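Local coordinates for protein negative regulator of ofd1 (Schizosaccharomyces pombe, PDB 3QTM) that is required for correct translation termination, directly inhibits Ofd1, and promotes the stability of the Sre1 transcription factor domain, probably by blocking Ofd1-accelerated degradation, at residues Leu217-Val222 against Glu237-Asn242; Thr245-Tyr250 against Ser270-Ser275. All blocks are in the same frame, centred on the assembly; numbering follows the deposited sequence.

Contact 1: Leu217-Val222 against Glu237-Asn242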
loop_
_atom_site.group_PDB
_atom_site.type_symbol
_atom_site.label_atom_id
_atom_site.label_comp_id
_atom_site.label_asym_id
_atom_site.label_seq_id
_atom_site.Cartn_x
_atom_site.Cartn_y
_atom_site.Cartn_z
ATOM N N LEU A 217 -3.746 1.532 8.295
ATOM C CA LEU A 217 -4.340 0.570 7.365
ATOM C C LEU A 217 -3.507 -0.713 7.229
ATOM O O LEU A 217 -4.036 -1.825 7.306
ATOM C CB LEU A 217 -4.597 1.221 5.993
ATOM C CG LEU A 217 -5.750 2.253 5.973
ATOM C CD1 LEU A 217 -5.893 2.909 4.622
ATOM C CD2 LEU A 217 -7.090 1.647 6.397
ATOM N N TRP A 218 -2.207 -0.566 7.019
ATOM C CA TRP A 218 -1.356 -1.746 6.906
ATOM C C TRP A 218 -1.495 -2.582 8.168
ATOM O O TRP A 218 -1.674 -3.794 8.102
ATOM C CB TRP A 218 0.107 -1.365 6.678
ATOM C CG TRP A 218 0.428 -0.946 5.268
ATOM C CD1 TRP A 218 0.752 0.312 4.842
ATOM C CD2 TRP A 218 0.465 -1.785 4.104
ATOM N NE1 TRP A 218 0.985 0.309 3.490
ATOM C CE2 TRP A 218 0.818 -0.963 3.010
ATOM C CE3 TRP A 218 0.242 -3.150 3.878
ATOM C CZ2 TRP A 218 0.956 -1.461 1.709
ATOM C CZ3 TRP A 218 0.372 -3.643 2.581
ATOM C CH2 TRP A 218 0.731 -2.801 1.518
ATOM N N LEU A 219 -1.440 -1.923 9.319
ATOM C CA LEU A 219 -1.549 -2.621 10.587
ATOM C C LEU A 219 -2.886 -3.319 10.717
ATOM O O LEU A 219 -2.947 -4.466 11.146
ATOM C CB LEU A 219 -1.335 -1.664 11.771
ATOM C CG LEU A 219 0.093 -1.145 11.953
ATOM C CD1 LEU A 219 0.160 -0.016 12.988
ATOM C CD2 LEU A 219 1.015 -2.296 12.342
ATOM N N LYS A 220 -3.966 -2.644 10.338
ATOM C CA LYS A 220 -5.278 -3.263 10.465
ATOM C C LYS A 220 -5.429 -4.514 9.591
ATOM O O LYS A 220 -6.161 -5.439 9.941
ATOM C CB LYS A 220 -6.405 -2.269 10.176
ATOM C CG LYS A 220 -7.792 -2.838 10.509
ATOM C CD LYS A 220 -8.918 -1.821 10.342
ATOM C CE LYS A 220 -8.534 -0.483 10.951
ATOM N NZ LYS A 220 -9.680 0.187 11.610
ATOM N N SER A 221 -4.737 -4.549 8.456
ATOM C CA SER A 221 -4.886 -5.675 7.534
ATOM C C SER A 221 -4.366 -6.989 8.125
ATOM O O SER A 221 -4.573 -8.056 7.559
ATOM C CB SER A 221 -4.200 -5.388 6.193
ATOM O OG SER A 221 -2.797 -5.518 6.289
ATOM N N VAL A 222 -3.691 -6.902 9.263
ATOM C CA VAL A 222 -3.077 -8.074 9.870
ATOM C C VAL A 222 -3.186 -8.081 11.401
ATOM O O VAL A 222 -2.399 -8.740 12.075
ATOM C CB VAL A 222 -1.588 -8.221 9.436
ATOM C CG1 VAL A 222 -1.482 -8.395 7.930
ATOM C CG2 VAL A 222 -0.770 -7.017 9.881
ATOM N N GLU A 237 6.642 -4.771 6.759
ATOM C CA GLU A 237 7.627 -4.192 5.840
ATOM C C GLU A 237 7.166 -2.845 5.272
ATOM O O GLU A 237 7.975 -1.919 5.112
ATOM C CB GLU A 237 7.947 -5.152 4.691
ATOM C CG GLU A 237 8.611 -6.456 5.116
ATOM C CD GLU A 237 10.121 -6.349 5.185
ATOM O OE1 GLU A 237 10.627 -5.247 5.496
ATOM O OE2 GLU A 237 10.807 -7.364 4.922
ATOM N N ALA A 238 5.877 -2.735 4.951
ATOM C CA ALA A 238 5.346 -1.474 4.434
ATOM C C ALA A 238 5.325 -0.420 5.547
ATOM O O ALA A 238 5.565 0.764 5.311
ATOM C CB ALA A 238 3.945 -1.663 3.849
ATOM N N VAL A 239 5.022 -0.848 6.765
ATOM C CA VAL A 239 5.087 0.070 7.900
ATOM C C VAL A 239 6.535 0.512 8.168
ATOM O O VAL A 239 6.806 1.696 8.317
ATOM C CB VAL A 239 4.470 -0.539 9.157
ATOM C CG1 VAL A 239 4.720 0.366 10.363
ATOM C CG2 VAL A 239 2.983 -0.777 8.932
ATOM N N LEU A 240 7.463 -0.438 8.206
ATOM C CA LEU A 240 8.867 -0.087 8.369
ATOM C C LEU A 240 9.310 0.948 7.317
ATOM O O LEU A 240 9.976 1.937 7.646
ATOM C CB LEU A 240 9.751 -1.335 8.305
ATOM C CG LEU A 240 11.260 -1.088 8.377
ATOM C CD1 LEU A 240 11.620 -0.362 9.664
ATOM C CD2 LEU A 240 12.017 -2.397 8.275
ATOM N N ASN A 241 8.920 0.729 6.062
ATOM C CA ASN A 241 9.218 1.675 4.986
ATOM C C ASN A 241 8.663 3.086 5.210
ATOM O O ASN A 241 9.346 4.083 4.968
ATOM C CB ASN A 241 8.703 1.148 3.648
ATOM C CG ASN A 241 8.943 2.130 2.514
ATOM O OD1 ASN A 241 10.087 2.437 2.186
ATOM N ND2 ASN A 241 7.863 2.633 1.914
ATOM N N ASN A 242 7.415 3.182 5.650
ATOM C CA ASN A 242 6.850 4.494 5.947
ATOM C C ASN A 242 7.583 5.198 7.102
ATOM O O ASN A 242 7.865 6.396 7.021
ATOM C CB ASN A 242 5.340 4.411 6.184
ATOM C CG ASN A 242 4.547 4.228 4.871
ATOM O OD1 ASN A 242 4.323 5.182 4.123
ATOM N ND2 ASN A 242 4.119 2.995 4.599
HETATM O O HOH W 1 2.522 2.207 1.922
#
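With CG of Trp218 turned anti to its carbonyl carbon (chi1 -78°), the indole reaches out from the short helix 213-220 and lies flat against Ala238. In Val239 it is CG2 that stands anti to the carbonyl carbon, and this branch meets the base of the same tryptophan. The main contact is a CH-pi interaction: Ala238 CB sits 3.4 Å from the centroid of the five-membered ring of Trp218, only 16° off the ring normal. The indole atom nearest the methyl is Trp218 CE2, 3.3 Å from Ala238 CB, so the methyl rests on the shared bond region of the two rings. Alanine suits this place because a single methyl lets the broad indole face come close to the helix backbone. Val239 CG2 packs 3.7 Å from Trp218 CB and looser, at 4.2 Å, against Leu219 CG, whose side chain runs across it at about a right angle. Small residues facing large ones between neighbouring helices are a familiar feature of tetratricopeptide-like alpha-solenoids, the clan in which this C-terminal region is placed; here the packing joins a short helix to the long helix 229-254. Tyr189 and Leu188 of helix 188-197 also reach the tryptophan. The indole N-H is met by a water, which accepts from Trp218 NE1 at 2.9 Å and from Asn242 ND2 at 3.2 Å. Asparagine fits this buried position because its amide serves several partners at once. Its ND2 also donates to Ala238 O, 2.8 Å away and from above the carbonyl plane, on the face away from the donor Asn242 N, while Asn242 OD1 is hydrogen-bonded to Ser192 OG.

Contact 2: Thr245-Tyr250 against Ser270-Ser275; sequences TFAEYY and SWLNNS
Trp271 stacks one face of its indole on Phe246 and brings the rim that carries NE1 against Tyr250, one turn further along the opposing helix. The phenylalanine takes an unusual torsion, chi1 -138°, well away from a staggered position, and this swing brings its ring nearly parallel to the indole. The result is an offset stack: the Phe246 ring and the five-membered ring of Trp271 have centroids 4.6 Å apart and planes at 7°, and Phe246 CD2 comes to 3.9 Å from Trp271 CZ2. Phe246 CB adds a CH-pi contact over the pyrrole ring. Tyr250 behaves differently. Its CG lies beside the backbone N (chi1 -74°), which sends the ring alongside the rim of the indole and nearly parallel to it, Tyr250 CE2 lying 3.5 Å from Trp271 NE1, so neither ring covers the other; Tyr249 CD2 instead lies over the centre of the Tyr250 ring. Where the backbones come nearest, a small residue is needed, and Ala247 fills that place: its CB is 3.9 Å from Trp271 CB and tightly packed, at 3.5 Å, on Leu272 CD2. The short segments run nearly antiparallel, with axes 8.3 Å apart, an arrangement in keeping with the paired helices of tetratricopeptide-like folds. An alanine in place of Trp271 is likely to leave the Phe246 face without its stacking partner, open a gap beside the rims of Phe246 and Tyr250, and deprive the water on Tyr250 OH of its N-H donor. That water donates to Tyr250 OH at 2.8 Å and accepts from Trp271 NE1 at 3.0 Å, and Tyr250 OH also bonds Glu204 OE2. The two segments are thus joined directly by apolar and ring contacts, while the water lets indole and phenol keep a polar partner without a direct bond between the helices.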
loop_
_atom_site.group_PDB
_atom_site.type_symbol
_atom_site.label_atom_id
_atom_site.label_comp_id
_atom_site.label_asym_id
_atom_site.label_seq_id
_atom_site.Cartn_x
_atom_site.Cartn_y
_atom_site.Cartn_z
ATOM N N THR A 245 10.982 6.427 5.925
ATOM C CA THR A 245 10.844 7.526 4.973
ATOM C C THR A 245 10.539 8.827 5.698
ATOM O O THR A 245 11.038 9.888 5.329
ATOM C CB THR A 245 9.756 7.254 3.936
ATOM O OG1 THR A 245 10.075 6.052 3.231
ATOM C CG2 THR A 245 9.666 8.413 2.948
ATOM N N PHE A 246 9.721 8.748 6.738
ATOM C CA PHE A 246 9.427 9.941 7.505
ATOM C C PHE A 246 10.706 10.429 8.193
ATOM O O PHE A 246 11.001 11.629 8.214
ATOM C CB PHE A 246 8.325 9.684 8.522
ATOM C CG PHE A 246 7.329 10.791 8.603
ATOM C CD1 PHE A 246 7.728 12.107 8.439
ATOM C CD2 PHE A 246 5.993 10.527 8.846
ATOM C CE1 PHE A 246 6.809 13.145 8.508
ATOM C CE2 PHE A 246 5.066 11.561 8.919
ATOM C CZ PHE A 246 5.476 12.870 8.751
ATOM N N ALA A 247 11.470 9.487 8.740
ATOM C CA ALA A 247 12.756 9.817 9.330
ATOM C C ALA A 247 13.613 10.592 8.336
ATOM O O ALA A 247 14.182 11.618 8.690
ATOM C CB ALA A 247 13.479 8.567 9.802
ATOM N N GLU A 248 13.702 10.112 7.098
ATOM C CA GLU A 248 14.507 10.800 6.083
ATOM C C GLU A 248 13.967 12.178 5.759
ATOM O O GLU A 248 14.727 13.094 5.457
ATOM C CB GLU A 248 14.584 10.000 4.794
ATOM C CG GLU A 248 15.382 8.745 4.907
ATOM C CD GLU A 248 15.115 7.816 3.748
ATOM O OE1 GLU A 248 14.645 8.309 2.690
ATOM O OE2 GLU A 248 15.367 6.600 3.903
ATOM N N TYR A 249 12.650 12.319 5.804
ATOM C CA TYR A 249 12.021 13.607 5.572
ATOM C C TYR A 249 12.646 14.636 6.506
ATOM O O TYR A 249 13.024 15.736 6.090
ATOM C CB TYR A 249 10.524 13.501 5.828
ATOM C CG TYR A 249 9.785 14.823 5.901
ATOM C CD1 TYR A 249 9.472 15.542 4.748
ATOM C CD2 TYR A 249 9.371 15.334 7.124
ATOM C CE1 TYR A 249 8.777 16.744 4.819
ATOM C CE2 TYR A 249 8.677 16.525 7.208
ATOM C CZ TYR A 249 8.378 17.228 6.059
ATOM O OH TYR A 249 7.680 18.416 6.170
ATOM N N TYR A 250 12.781 14.253 7.769
ATOM C CA TYR A 250 13.310 15.151 8.774
ATOM C C TYR A 250 14.817 15.328 8.674
ATOM O O TYR A 250 15.326 16.437 8.825
ATOM C CB TYR A 250 12.917 14.669 10.159
ATOM C CG TYR A 250 11.468 14.925 10.474
ATOM C CD1 TYR A 250 10.984 16.225 10.587
ATOM C CD2 TYR A 250 10.584 13.875 10.666
ATOM C CE1 TYR A 250 9.653 16.467 10.881
ATOM C CE2 TYR A 250 9.259 14.103 10.961
ATOM C CZ TYR A 250 8.795 15.398 11.069
ATOM O OH TYR A 250 7.469 15.617 11.365
ATOM N N SER A 270 12.547 10.004 16.749
ATOM C CA SER A 270 11.344 9.255 17.089
ATOM C C SER A 270 10.995 8.275 15.981
ATOM O O SER A 270 10.613 7.128 16.235
ATOM C CB SER A 270 10.163 10.188 17.329
ATOM O OG SER A 270 9.872 10.265 18.704
ATOM N N TRP A 271 11.116 8.732 14.743
ATOM C CA TRP A 271 10.766 7.876 13.622
ATOM C C TRP A 271 11.776 6.747 13.449
ATOM O O TRP A 271 11.400 5.614 13.146
ATOM C CB TRP A 271 10.581 8.697 12.346
ATOM C CG TRP A 271 9.338 9.504 12.414
ATOM C CD1 TRP A 271 9.237 10.866 12.440
ATOM C CD2 TRP A 271 8.004 8.998 12.509
ATOM N NE1 TRP A 271 7.917 11.239 12.537
ATOM C CE2 TRP A 271 7.140 10.110 12.580
ATOM C CE3 TRP A 271 7.454 7.707 12.537
ATOM C CZ2 TRP A 271 5.753 9.973 12.665
ATOM C CZ3 TRP A 271 6.080 7.574 12.631
ATOM C CH2 TRP A 271 5.245 8.701 12.696
ATOM N N LEU A 272 13.051 7.052 13.670
ATOM C CA LEU A 272 14.089 6.033 13.578
ATOM C C LEU A 272 13.881 4.962 14.642
ATOM O O LEU A 272 14.013 3.763 14.368
ATOM C CB LEU A 272 15.482 6.658 13.686
ATOM C CG LEU A 272 15.886 7.482 12.460
ATOM C CD1 LEU A 272 17.207 8.225 12.676
ATOM C CD2 LEU A 272 15.951 6.598 11.226
ATOM N N ASN A 273 13.520 5.389 15.849
ATOM C CA ASN A 273 13.233 4.437 16.918
ATOM C C ASN A 273 11.945 3.630 16.719
ATOM O O ASN A 273 11.872 2.473 17.126
ATOM C CB ASN A 273 13.232 5.135 18.280
ATOM C CG ASN A 273 14.622 5.236 18.869
ATOM O OD1 ASN A 273 15.365 4.250 18.896
ATOM N ND2 ASN A 273 14.990 6.427 19.324
ATOM N N ASN A 274 10.929 4.246 16.113
ATOM C CA ASN A 274 9.750 3.508 15.659
ATOM C C ASN A 274 10.163 2.423 14.659
ATOM O O ASN A 274 9.645 1.303 14.674
ATOM C CB ASN A 274 8.750 4.455 14.995
ATOM C CG ASN A 274 7.997 5.310 16.001
ATOM O OD1 ASN A 274 7.778 4.902 17.144
ATOM N ND2 ASN A 274 7.590 6.502 15.574
ATOM N N SER A 275 11.101 2.777 13.791
ATOM C CA SER A 275 11.610 1.852 12.785
ATOM C C SER A 275 12.272 0.668 13.473
ATOM O O SER A 275 12.086 -0.476 13.065
ATOM C CB SER A 275 12.605 2.564 11.870
ATOM O OG SER A 275 11.967 3.612 11.170
HETATM O O HOH W 2 7.043 13.907 13.499
#

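Both contacts are buried and share helix 229-254: contact 1 sets its earlier part against the short helix 213-220, contact 2 its later part against helix 262-285. They follow one another along the chain, with centres about 15 Å apart, and meet where Leu240 CD1 packs 3.4 Å from Ser275 O. Contact 1 lies nearer the middle of the molecule, about 8 Å from its centre against about 18 Å for contact 2. Each is built on a tryptophan whose N-H is met by a water, Trp218 being buried and Trp271 partly exposed. The more central one is mainly aliphatic on the partner side, with a buried amide, whereas the one further out is an aromatic cluster.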